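Local coordinates for Chains: A (Unidentified, PDB 6ZM9), which cleaves S-adenosylmethionine as a phage-encoded SAM lyase, probably releasing the 5'-methylthioadenosine that is found bound in its pockets, at residues A13-G18 with K96-D101; E30-D35 with V72-I77; R55-E60 with L66-S71; G89-L94 with V107-Q112. One frame throughout, in Å; residues are numbered along the deposited sequence. Where two conformers were deposited one is given.

From the N terminus, strand 11-21 opens the loop that contact 1 closes when A13-G18 meets K96-D101 at the C-terminal end of helix 84-101. Inside it, contact 2 ties E30-D35 of helix 29-43 to V72-I77. Contact 3 is nested deeper still: it is the hairpin between R55-E60 and L66-S71, and L66-S71 runs straight on into the strand segment used by contact 2. Contact 4 joins G89-L94 to V107-Q112; it crosses contact 1 and follows contacts 2 and 3 in series. Together they fasten both helices to one antiparallel sheet and build its protruding hairpin. Contacts 3 and 4 both touch the same methylthioadenosine.

Contact 1 of 4, residues A13-G18 with K96-D101; sequences ARIFVG and KELRED. With PO4 (phosphate ion), chain B.
R99 NH2 donates to O3 of a phosphate at 2.7 Å, on the outer side of the helix that lies over strand 13-18. R99 NH1 adds a second, almost straight bond to phosphate O1 at 3.0 Å, and the same nitrogen also donates to the backbone O of Q104. The anion sits at the edge of the guanidinium, near its plane, and W127 NE1 binds it too. It probably came from the crystallisation liquor. With CG anti to the backbone N (chi1 -172°) and the chain bent at its next two torsions, R99 leads its charged end away from the strand.

The grip on the strand is wholly apolar and falls to L98. A single methyl, CD1, does the touching: it comes to 4.3 Å from I15 CG2 and to 4.1 Å from V17 CG2, the latter in one of two deposited conformers of V17. I15 and V17 point toward the helix, while F16 between them faces the other way and lines the methylthioadenosine pocket. The V17 and L98 side chains meet at about a right angle.

Beyond these segments, L98 also packs on I74 of strand 66-77 and on D35 and T36 of helix 29-43. The leucine thus sits where the two helices meet the sheet, with strand 11-21 running between strands 66-77 and 106-113.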
# COMPACT_ATOMS: atom_id res chain seq x y z
N ALA A 13 10.68 4.02 -0.17
CA ALA A 13 10.84 2.96 -1.15
C ALA A 13 9.80 1.88 -0.92
O ALA A 13 9.25 1.73 0.17
CB ALA A 13 12.22 2.30 -1.04
N ARG A 14 9.53 1.14 -1.99
CA ARG A 14 8.72 -0.07 -1.95
C ARG A 14 9.51 -1.17 -2.65
O ARG A 14 10.08 -0.95 -3.72
CB ARG A 14 7.39 0.10 -2.69
CG ARG A 14 6.48 1.17 -2.14
CD ARG A 14 5.03 0.92 -2.56
NE ARG A 14 4.81 1.12 -3.99
CZ ARG A 14 3.67 0.82 -4.63
NH1 ARG A 14 2.65 0.29 -3.97
NH2 ARG A 14 3.57 1.05 -5.93
N ILE A 15 9.55 -2.36 -2.04
CA ILE A 15 10.22 -3.52 -2.61
C ILE A 15 9.22 -4.67 -2.65
O ILE A 15 8.56 -4.95 -1.66
CB ILE A 15 11.45 -3.92 -1.78
CG1 ILE A 15 12.41 -2.73 -1.61
CG2 ILE A 15 12.17 -5.11 -2.41
CD1 ILE A 15 13.59 -3.04 -0.71
N PHE A 16 9.13 -5.34 -3.80
CA PHE A 16 8.24 -6.48 -3.97
C PHE A 16 9.06 -7.75 -4.11
O PHE A 16 9.88 -7.86 -5.03
CB PHE A 16 7.37 -6.27 -5.20
CG PHE A 16 6.45 -5.10 -5.11
CD1 PHE A 16 6.86 -3.82 -5.46
CD2 PHE A 16 5.16 -5.28 -4.67
CE1 PHE A 16 5.98 -2.74 -5.38
CE2 PHE A 16 4.25 -4.20 -4.60
CZ PHE A 16 4.66 -2.94 -4.96
N VAL A 17 8.82 -8.70 -3.19
CA VAL A 17 9.57 -9.96 -3.12
C VAL A 17 8.57 -11.11 -3.10
O VAL A 17 7.74 -11.19 -2.18
CB VAL A 17 10.43 -10.05 -1.85
CG1 VAL A 17 11.33 -11.30 -1.92
CG2 VAL A 17 11.27 -8.81 -1.62
N GLY A 18 8.68 -12.02 -4.06
CA GLY A 18 7.86 -13.21 -4.07
C GLY A 18 8.37 -14.31 -3.16
O GLY A 18 9.54 -14.34 -2.74
N LYS A 96 18.85 -6.28 -4.05
CA LYS A 96 19.71 -7.26 -4.69
C LYS A 96 19.98 -8.44 -3.77
O LYS A 96 19.96 -9.59 -4.21
CB LYS A 96 21.03 -6.62 -5.10
CG LYS A 96 20.92 -5.76 -6.32
CD LYS A 96 22.28 -5.39 -6.87
CE LYS A 96 22.27 -5.41 -8.40
NZ LYS A 96 23.48 -6.05 -9.02
N GLU A 97 20.17 -8.19 -2.47
CA GLU A 97 20.43 -9.30 -1.57
C GLU A 97 19.16 -10.12 -1.32
O GLU A 97 19.23 -11.35 -1.22
CB GLU A 97 21.04 -8.82 -0.26
CG GLU A 97 21.55 -9.99 0.59
CD GLU A 97 22.67 -10.79 -0.07
OE1 GLU A 97 23.67 -10.17 -0.49
OE2 GLU A 97 22.57 -12.04 -0.17
N LEU A 98 18.00 -9.47 -1.21
CA LEU A 98 16.75 -10.21 -1.07
C LEU A 98 16.52 -11.13 -2.27
O LEU A 98 16.05 -12.26 -2.11
CB LEU A 98 15.57 -9.26 -0.90
CG LEU A 98 15.50 -8.56 0.46
CD1 LEU A 98 14.50 -7.41 0.39
CD2 LEU A 98 15.18 -9.51 1.60
N ARG A 99 16.84 -10.66 -3.48
CA ARG A 99 16.66 -11.50 -4.65
C ARG A 99 17.47 -12.79 -4.53
O ARG A 99 16.98 -13.88 -4.80
CB ARG A 99 17.05 -10.77 -5.94
CG ARG A 99 16.66 -11.58 -7.20
CD ARG A 99 17.68 -11.57 -8.31
NE ARG A 99 19.01 -12.01 -7.90
CZ ARG A 99 19.39 -13.28 -7.72
NH1 ARG A 99 18.55 -14.30 -7.90
NH2 ARG A 99 20.63 -13.53 -7.33
N GLU A 100 18.75 -12.66 -4.14
CA GLU A 100 19.59 -13.83 -3.95
C GLU A 100 19.06 -14.71 -2.83
O GLU A 100 18.96 -15.94 -2.96
CB GLU A 100 21.01 -13.39 -3.61
CG GLU A 100 21.89 -14.57 -3.17
CD GLU A 100 23.32 -14.21 -2.82
OE1 GLU A 100 23.87 -13.26 -3.40
OE2 GLU A 100 23.93 -14.89 -1.97
N ASP A 101 18.75 -14.10 -1.68
CA ASP A 101 18.44 -14.88 -0.49
C ASP A 101 17.18 -15.71 -0.68
O ASP A 101 17.04 -16.78 -0.07
CB ASP A 101 18.27 -13.97 0.72
CG ASP A 101 19.56 -13.24 1.09
OD1 ASP A 101 20.60 -13.44 0.43
OD2 ASP A 101 19.51 -12.45 2.05
P PO4 B . 20.61 -17.17 -6.43
O1 PO4 B . 19.71 -17.06 -7.64
O2 PO4 B . 21.51 -18.36 -6.70
O3 PO4 B . 21.41 -15.91 -6.30
O4 PO4 B . 19.78 -17.39 -5.17

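Contact 2 of 4, residues E30-D35 with V72-I77. With MTA (5'-deoxy-5'-methylthioadenosine), chain F.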
# COMPACT_ATOMS: atom_id res chain seq x y z
N GLU A 30 7.44 -13.79 7.36
CA GLU A 30 8.37 -13.61 8.48
C GLU A 30 9.81 -13.85 8.08
O GLU A 30 10.73 -13.21 8.62
CB GLU A 30 7.99 -14.46 9.69
CG GLU A 30 8.50 -13.82 11.01
CD GLU A 30 7.81 -12.50 11.43
OE1 GLU A 30 6.81 -12.07 10.80
OE2 GLU A 30 8.27 -11.89 12.42
N ASP A 31 10.04 -14.76 7.12
CA ASP A 31 11.40 -14.95 6.61
C ASP A 31 11.93 -13.64 6.02
O ASP A 31 13.09 -13.28 6.23
CB ASP A 31 11.43 -16.01 5.49
CG ASP A 31 10.99 -17.39 5.92
OD1 ASP A 31 11.05 -17.74 7.12
OD2 ASP A 31 10.65 -18.17 4.99
N VAL A 32 11.09 -12.94 5.23
CA VAL A 32 11.50 -11.68 4.63
C VAL A 32 11.74 -10.61 5.70
O VAL A 32 12.70 -9.84 5.60
CB VAL A 32 10.47 -11.24 3.57
CG1 VAL A 32 10.81 -9.87 3.03
CG2 VAL A 32 10.42 -12.26 2.45
N VAL A 33 10.88 -10.56 6.72
CA VAL A 33 11.07 -9.63 7.84
C VAL A 33 12.44 -9.84 8.46
O VAL A 33 13.23 -8.90 8.62
CB VAL A 33 9.95 -9.79 8.89
CG1 VAL A 33 10.23 -8.93 10.12
CG2 VAL A 33 8.58 -9.41 8.30
N LYS A 34 12.73 -11.08 8.86
CA LYS A 34 13.98 -11.36 9.55
C LYS A 34 15.18 -11.08 8.66
O LYS A 34 16.20 -10.54 9.13
CB LYS A 34 13.98 -12.81 10.03
CG LYS A 34 13.00 -13.14 11.16
CD LYS A 34 13.05 -14.63 11.49
CE LYS A 34 12.01 -15.02 12.50
NZ LYS A 34 12.23 -14.25 13.75
N ASP A 35 15.12 -11.47 7.39
CA ASP A 35 16.26 -11.27 6.50
C ASP A 35 16.49 -9.78 6.25
O ASP A 35 17.65 -9.33 6.21
CB ASP A 35 16.05 -12.03 5.19
CG ASP A 35 17.34 -12.27 4.43
OD1 ASP A 35 18.32 -12.69 5.05
OD2 ASP A 35 17.34 -12.05 3.20
N VAL A 72 5.51 -10.30 -0.70
CA VAL A 72 5.66 -9.31 0.35
C VAL A 72 5.96 -7.97 -0.31
O VAL A 72 6.82 -7.89 -1.19
CB VAL A 72 6.79 -9.65 1.33
CG1 VAL A 72 6.91 -8.59 2.44
CG2 VAL A 72 6.56 -11.03 1.92
N GLN A 73 5.26 -6.94 0.12
CA GLN A 73 5.60 -5.56 -0.21
C GLN A 73 6.26 -4.93 1.02
O GLN A 73 5.62 -4.81 2.07
CB GLN A 73 4.35 -4.79 -0.63
CG GLN A 73 4.64 -3.33 -0.95
CD GLN A 73 3.41 -2.48 -1.19
OE1 GLN A 73 3.49 -1.26 -1.17
NE2 GLN A 73 2.28 -3.12 -1.49
N ILE A 74 7.52 -4.54 0.88
CA ILE A 74 8.26 -3.86 1.94
C ILE A 74 8.12 -2.37 1.70
O ILE A 74 8.39 -1.89 0.60
CB ILE A 74 9.75 -4.27 1.92
CG1 ILE A 74 9.92 -5.79 1.89
CG2 ILE A 74 10.48 -3.64 3.13
CD1 ILE A 74 11.37 -6.25 1.77
N ILE A 75 7.69 -1.64 2.73
CA ILE A 75 7.50 -0.19 2.66
C ILE A 75 8.51 0.44 3.61
O ILE A 75 8.48 0.17 4.82
CB ILE A 75 6.07 0.22 3.03
CG1 ILE A 75 5.07 -0.48 2.12
CG2 ILE A 75 5.92 1.73 2.98
CD1 ILE A 75 3.62 -0.37 2.58
N ILE A 76 9.37 1.32 3.08
CA ILE A 76 10.42 1.96 3.87
C ILE A 76 10.26 3.46 3.74
O ILE A 76 10.38 4.00 2.64
CB ILE A 76 11.82 1.55 3.39
CG1 ILE A 76 12.06 0.06 3.62
CG2 ILE A 76 12.88 2.38 4.12
CD1 ILE A 76 13.28 -0.48 2.90
N ILE A 77 10.01 4.14 4.86
CA ILE A 77 10.07 5.59 4.92
C ILE A 77 11.39 5.97 5.59
O ILE A 77 11.70 5.47 6.67
CB ILE A 77 8.87 6.16 5.70
CG1 ILE A 77 7.55 5.73 5.05
CG2 ILE A 77 9.02 7.68 5.82
CD1 ILE A 77 6.36 6.04 5.87
CS MTA F . 5.57 3.98 14.19
S5' MTA F . 5.66 2.33 14.79
C5' MTA F . 4.16 1.62 14.09
C4' MTA F . 4.32 0.96 12.73
O4' MTA F . 4.80 1.93 11.79
C2' MTA F . 5.58 -0.24 11.13
O2' MTA F . 4.53 -0.96 10.51
C3' MTA F . 5.30 -0.20 12.64
O3' MTA F . 4.78 -1.42 13.13
C1' MTA F . 5.51 1.25 10.76
N9 MTA F . 6.82 1.87 10.61
C8 MTA F . 7.64 2.40 11.57
N7 MTA F . 8.72 2.98 11.11
C5 MTA F . 8.61 2.81 9.73
C6 MTA F . 9.39 3.27 8.65
N6 MTA F . 10.50 4.02 8.79
N1 MTA F . 8.97 2.97 7.40
C2 MTA F . 7.84 2.27 7.25
N3 MTA F . 7.01 1.81 8.19
C4 MTA F . 7.45 2.12 9.42
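V32 loses more surface to this contact than any other residue of the two segments, and both of its methyls are used. CG1 reaches 3.9 Å from I74 CD1 and 4.1 Å from V72 CG1, while CG2 stands 4.1 Å from V72 CG2. The two valines come at each other tip to tip. I74 approaches at a slant, only its terminal methyl touching. Its CG1 lies anti to the carbonyl carbon (chi1 -51°) and the chain is extended beyond it, so CD1 reaches up to the helix. With a few methyls and no polar group involved, the packing is modest in area but fully buried.

The far end of the same strand does a different job. I77 reads the adenine of a bound methylthioadenosine through its backbone: its N donates to adenine N1 at 3.0 Å, and adenine N6 donates to I77 O at 2.8 Å. Both bonds are close to straight. E69 and S71 of the third subunit hold the ribose of this ligand, which places the site between chains. E30, on the outer side of the helix, makes a salt bridge to R55 of that subunit.

L19 of strand 11-21 and F102 after helix 84-101 close round V32, and F51 of strand 49-59 and L98 of helix 84-101 flank I74. Helix 29-43 thus packs on the sheet beside its partner helix, over strand 66-77, whose neighbours are strands 11-21 and 49-59.

Contact 3 of 4, residues R55-E60 with L66-S71. With MTA (5'-deoxy-5'-methylthioadenosine), chain C; PRO (proline), chain E.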
# COMPACT_ATOMS: atom_id res chain seq x y z
N ARG A 55 -1.04 -11.44 -2.34
CA ARG A 55 -1.02 -12.41 -3.43
C ARG A 55 -0.44 -11.69 -4.64
O ARG A 55 -0.76 -10.53 -4.89
CB ARG A 55 -2.41 -12.96 -3.73
CG ARG A 55 -2.97 -13.76 -2.59
CD ARG A 55 -2.26 -15.10 -2.39
NE ARG A 55 -2.65 -16.07 -3.39
CZ ARG A 55 -1.99 -17.20 -3.65
NH1 ARG A 55 -0.87 -17.50 -3.00
NH2 ARG A 55 -2.46 -18.03 -4.57
N GLY A 56 0.45 -12.37 -5.35
CA GLY A 56 1.11 -11.77 -6.49
C GLY A 56 0.97 -12.65 -7.72
O GLY A 56 0.89 -13.87 -7.63
N VAL A 57 0.96 -11.99 -8.87
CA VAL A 57 0.92 -12.64 -10.17
C VAL A 57 2.12 -12.14 -10.96
O VAL A 57 2.34 -10.92 -11.05
CB VAL A 57 -0.39 -12.32 -10.90
CG1 VAL A 57 -0.41 -12.87 -12.31
CG2 VAL A 57 -1.57 -12.85 -10.10
N TYR A 58 2.89 -13.07 -11.52
CA TYR A 58 4.11 -12.77 -12.25
C TYR A 58 4.26 -13.70 -13.44
O TYR A 58 4.05 -14.91 -13.33
CB TYR A 58 5.30 -12.96 -11.33
CG TYR A 58 6.67 -12.83 -11.96
CD1 TYR A 58 7.21 -11.58 -12.22
CD2 TYR A 58 7.42 -13.94 -12.28
CE1 TYR A 58 8.48 -11.44 -12.78
CE2 TYR A 58 8.69 -13.81 -12.82
CZ TYR A 58 9.21 -12.55 -13.09
OH TYR A 58 10.48 -12.40 -13.63
N THR A 59 4.67 -13.14 -14.58
CA THR A 59 4.96 -13.93 -15.77
C THR A 59 6.45 -14.20 -15.81
O THR A 59 7.25 -13.26 -15.92
CB THR A 59 4.52 -13.19 -17.03
OG1 THR A 59 3.12 -12.94 -16.96
CG2 THR A 59 4.82 -14.05 -18.26
N GLU A 60 6.83 -15.47 -15.74
CA GLU A 60 8.24 -15.83 -15.81
C GLU A 60 8.81 -15.44 -17.17
O GLU A 60 8.22 -15.74 -18.21
CB GLU A 60 8.43 -17.33 -15.62
CG GLU A 60 8.04 -17.83 -14.25
CD GLU A 60 8.39 -19.28 -14.05
OE1 GLU A 60 8.95 -19.90 -14.97
OE2 GLU A 60 8.11 -19.79 -12.95
N LEU A 66 2.78 -18.27 -16.12
CA LEU A 66 2.18 -17.35 -15.17
C LEU A 66 2.15 -18.01 -13.80
O LEU A 66 1.56 -19.08 -13.64
CB LEU A 66 0.76 -17.02 -15.62
CG LEU A 66 0.11 -15.85 -14.88
CD1 LEU A 66 0.86 -14.58 -15.19
CD2 LEU A 66 -1.35 -15.71 -15.28
N VAL A 67 2.74 -17.35 -12.81
CA VAL A 67 2.77 -17.83 -11.44
C VAL A 67 1.89 -16.95 -10.57
O VAL A 67 1.95 -15.72 -10.66
CB VAL A 67 4.22 -17.81 -10.92
CG1 VAL A 67 4.29 -18.22 -9.46
CG2 VAL A 67 5.11 -18.69 -11.77
N THR A 68 1.09 -17.58 -9.71
CA THR A 68 0.37 -16.92 -8.62
C THR A 68 0.99 -17.40 -7.31
O THR A 68 1.08 -18.62 -7.07
CB THR A 68 -1.13 -17.24 -8.69
OG1 THR A 68 -1.66 -16.85 -9.97
CG2 THR A 68 -1.89 -16.46 -7.64
N GLU A 69 1.39 -16.46 -6.46
CA GLU A 69 2.18 -16.79 -5.28
C GLU A 69 1.78 -15.87 -4.13
O GLU A 69 1.11 -14.86 -4.31
CB GLU A 69 3.68 -16.60 -5.57
CG GLU A 69 4.04 -15.17 -5.99
CD GLU A 69 5.53 -14.95 -6.26
OE1 GLU A 69 6.35 -15.87 -6.05
OE2 GLU A 69 5.88 -13.83 -6.69
N ASN A 70 2.23 -16.23 -2.94
CA ASN A 70 2.31 -15.25 -1.87
C ASN A 70 3.52 -14.36 -2.11
O ASN A 70 4.54 -14.81 -2.64
CB ASN A 70 2.47 -15.93 -0.52
CG ASN A 70 1.26 -16.73 -0.12
OD1 ASN A 70 0.13 -16.45 -0.52
ND2 ASN A 70 1.49 -17.73 0.72
N SER A 71 3.41 -13.09 -1.74
CA SER A 71 4.53 -12.17 -1.88
C SER A 71 4.48 -11.15 -0.75
O SER A 71 3.56 -11.13 0.07
CB SER A 71 4.56 -11.49 -3.25
OG SER A 71 3.42 -10.68 -3.43
CS MTA C . 8.63 -9.40 -9.24
S5' MTA C . 7.72 -10.86 -8.86
C5' MTA C . 7.41 -10.63 -7.11
C4' MTA C . 6.11 -9.93 -6.76
O4' MTA C . 6.10 -8.63 -7.36
C2' MTA C . 3.84 -9.42 -7.19
O2' MTA C . 3.39 -9.29 -5.85
C3' MTA C . 4.82 -10.60 -7.23
O3' MTA C . 4.42 -11.69 -6.42
C1' MTA C . 4.75 -8.24 -7.57
N9 MTA C . 4.59 -7.82 -8.96
C8 MTA C . 5.20 -8.33 -10.08
N7 MTA C . 4.93 -7.68 -11.18
C5 MTA C . 4.09 -6.66 -10.76
C6 MTA C . 3.51 -5.56 -11.43
N6 MTA C . 3.69 -5.29 -12.73
N1 MTA C . 2.76 -4.70 -10.69
C2 MTA C . 2.61 -4.93 -9.38
N3 MTA C . 3.12 -5.91 -8.64
C4 MTA C . 3.86 -6.75 -9.39
N PRO E . 8.63 -15.65 -7.35
CA PRO E . 8.83 -16.68 -8.37
C PRO E . 10.29 -16.91 -8.73
O PRO E . 10.67 -18.01 -9.13
CB PRO E . 8.10 -16.10 -9.58
CG PRO E . 8.10 -14.58 -9.30
CD PRO E . 8.65 -14.31 -7.96
OXT PRO E . 11.09 -15.98 -8.65
O HOH W 1 -1.13 -20.22 -5.78
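E69, paired with G56 across the hairpin, divides its carboxylate between two ligands. OE1 takes the bond from the proline N at 2.6 Å, and OE2 takes that from O3' of methylthioadenosine, also at 2.6 Å. Its CG is wedged between the backbone N and the carbonyl carbon (chi1 59°), with an extended chain beyond, which carries the acid out over the ligand side of the sheet. N20 N bonds OE1 as well. G56 opposite has no side chain, and the ribose O3' can come to 3.3 Å from G56 CA. S71 OG shares a hydrogen bond with O2' at 2.8 Å, while the Y58 ring lies against both ligands, CD1 being 3.5 Å from S5'; its OH is bonded to E105.

The frame is a regular antiparallel ladder. G56 with E69 and Y58 with V67 are the hydrogen-bonded pairs, and V67 N to Y58 O is nearly linear.

On the other face, R55 curls back through two bends so that NH1 donates to N70 OD1 at 2.9 Å. The donor stands well above the amide plane, and the two flat groups are turned 71° apart. A water links R55 NH2 to T68 O, and that nitrogen also salt-bridges E30 of the second subunit. V57 CG1 meets L66 CD1 at a slant, 3.6 Å away.

One acid thus touches the nucleoside and the amino acid at once, with the proline next to the sulfur. This is consistent with proline occupying the place of the methionine part of S-adenosylmethionine.

Contact 4 of 4, residues G89-L94 with V107-Q112. With MTA (5'-deoxy-5'-methylthioadenosine), chain C.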
# COMPACT_ATOMS: atom_id res chain seq x y z
N GLY A 89 21.25 3.86 -2.81
CA GLY A 89 22.21 2.77 -2.84
C GLY A 89 21.89 1.69 -1.82
O GLY A 89 22.04 0.50 -2.11
N LYS A 90 21.48 2.08 -0.62
CA LYS A 90 21.17 1.10 0.41
C LYS A 90 19.91 0.31 0.05
O LYS A 90 19.85 -0.90 0.30
CB LYS A 90 21.05 1.77 1.77
CG LYS A 90 22.42 2.18 2.35
CD LYS A 90 22.28 2.85 3.68
CE LYS A 90 23.60 2.93 4.43
NZ LYS A 90 24.72 3.32 3.54
N VAL A 91 18.92 0.96 -0.55
CA VAL A 91 17.72 0.22 -0.95
C VAL A 91 18.03 -0.72 -2.11
O VAL A 91 17.53 -1.86 -2.15
CB VAL A 91 16.56 1.19 -1.26
CG1 VAL A 91 15.43 0.43 -1.93
CG2 VAL A 91 16.11 1.87 0.02
N GLN A 92 18.83 -0.27 -3.07
CA GLN A 92 19.23 -1.14 -4.18
C GLN A 92 19.97 -2.36 -3.67
O GLN A 92 19.72 -3.49 -4.11
CB GLN A 92 20.13 -0.34 -5.12
CG GLN A 92 19.40 0.63 -6.02
CD GLN A 92 20.37 1.49 -6.81
OE1 GLN A 92 21.48 1.77 -6.36
NE2 GLN A 92 19.96 1.90 -8.00
N ALA A 93 20.89 -2.16 -2.73
CA ALA A 93 21.65 -3.28 -2.20
C ALA A 93 20.74 -4.24 -1.44
O ALA A 93 20.92 -5.46 -1.51
CB ALA A 93 22.77 -2.77 -1.28
N LEU A 94 19.78 -3.70 -0.69
CA LEU A 94 18.81 -4.55 -0.01
C LEU A 94 18.03 -5.40 -1.00
O LEU A 94 17.87 -6.61 -0.81
CB LEU A 94 17.89 -3.67 0.84
CG LEU A 94 16.66 -4.35 1.47
CD1 LEU A 94 17.04 -5.46 2.45
CD2 LEU A 94 15.81 -3.29 2.16
N VAL A 107 13.09 -9.04 -8.46
CA VAL A 107 12.59 -8.24 -7.35
C VAL A 107 12.37 -6.83 -7.89
O VAL A 107 13.22 -6.30 -8.61
CB VAL A 107 13.59 -8.23 -6.17
CG1 VAL A 107 13.29 -7.14 -5.16
CG2 VAL A 107 13.58 -9.58 -5.47
N ILE A 108 11.23 -6.22 -7.58
CA ILE A 108 10.93 -4.86 -8.04
C ILE A 108 11.21 -3.88 -6.91
O ILE A 108 10.76 -4.09 -5.77
CB ILE A 108 9.48 -4.73 -8.53
CG1 ILE A 108 9.26 -5.60 -9.76
CG2 ILE A 108 9.16 -3.26 -8.81
CD1 ILE A 108 7.79 -5.74 -10.14
N VAL A 109 11.90 -2.79 -7.23
CA VAL A 109 12.23 -1.72 -6.29
C VAL A 109 11.72 -0.41 -6.87
O VAL A 109 12.00 -0.08 -8.03
CB VAL A 109 13.74 -1.63 -6.04
CG1 VAL A 109 14.07 -0.43 -5.18
CG2 VAL A 109 14.25 -2.89 -5.41
N GLU A 110 10.99 0.35 -6.07
CA GLU A 110 10.53 1.68 -6.45
C GLU A 110 11.09 2.67 -5.42
O GLU A 110 10.93 2.46 -4.22
CB GLU A 110 9.00 1.73 -6.45
CG GLU A 110 8.40 3.01 -6.98
CD GLU A 110 6.88 3.01 -6.96
OE1 GLU A 110 6.26 2.55 -7.95
OE2 GLU A 110 6.30 3.46 -5.95
N ILE A 111 11.72 3.74 -5.90
CA ILE A 111 12.26 4.80 -5.05
C ILE A 111 11.42 6.05 -5.28
O ILE A 111 11.22 6.46 -6.43
CB ILE A 111 13.71 5.14 -5.42
CG1 ILE A 111 14.61 3.92 -5.36
CG2 ILE A 111 14.22 6.28 -4.54
CD1 ILE A 111 14.67 3.34 -4.04
N GLN A 112 10.98 6.69 -4.20
CA GLN A 112 10.20 7.91 -4.26
C GLN A 112 10.88 9.03 -3.50
O GLN A 112 11.64 8.80 -2.55
CB GLN A 112 8.80 7.68 -3.68
CG GLN A 112 7.99 6.66 -4.45
CD GLN A 112 6.63 6.42 -3.85
OE1 GLN A 112 6.07 7.31 -3.20
NE2 GLN A 112 6.10 5.23 -4.06
CS MTA C . 8.63 -9.40 -9.24
S5' MTA C . 7.72 -10.86 -8.86
C5' MTA C . 7.41 -10.63 -7.11
C4' MTA C . 6.11 -9.93 -6.76
O4' MTA C . 6.10 -8.63 -7.36
C2' MTA C . 3.84 -9.42 -7.19
O2' MTA C . 3.39 -9.29 -5.85
C3' MTA C . 4.82 -10.60 -7.23
O3' MTA C . 4.42 -11.69 -6.42
C1' MTA C . 4.75 -8.24 -7.57
N9 MTA C . 4.59 -7.82 -8.96
C8 MTA C . 5.20 -8.33 -10.08
N7 MTA C . 4.93 -7.68 -11.18
C5 MTA C . 4.09 -6.66 -10.76
C6 MTA C . 3.51 -5.56 -11.43
N6 MTA C . 3.69 -5.29 -12.73
N1 MTA C . 2.76 -4.70 -10.69
C2 MTA C . 2.61 -4.93 -9.38
N3 MTA C . 3.12 -5.91 -8.64
C4 MTA C . 3.86 -6.75 -9.39
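V91 rests one methyl, CG1, on two side chains of strand 107-112, where it lies 3.6 Å from V109 CG1 and 3.7 Å from I111 CD1. That methyl stands anti to the backbone N of V91 (chi1 169°), and this rotamer is what aims it at the sheet. V109 answers with its own CG1, likewise anti to its backbone N, so the two valines meet methyl to methyl and cross obliquely. I111 behaves differently: both its torsions are bent (chi1 -56°, chi2 -61°), which turns CD1 back along the strand toward V109 and lets it slide past V91 in the opposite direction. The same CD1 is 4.0 Å from V91 CB.

Helix 84-101 is the connection between strand 66-77 and strand 106-113, and strand 11-21 lies between those two in the sheet. With helix 29-43 making the other crossover, the order is beta-alpha-beta-beta-alpha-beta, a ferredoxin-like core with both helices on one face; strand 116-124 is added at the edge. V91 also packs on A13 and I15 of strand 11-21, and V109 on I123 of strand 116-124.

E110 and I108, which alternate with V109 and I111 along the strand, face the other side of the sheet. There E110 OE2 accepts a bond from Q112 NE2 at 2.6 Å, in one of two deposited conformers of Q112, and forms a weak, long ion pair with R14. I108, extended at chi2, brings CD1 to 3.6 Å from N7 of methylthioadenosine, and its CG1 lies 3.9 Å from the ligand's methyl carbon CS, in a site set between two subunits.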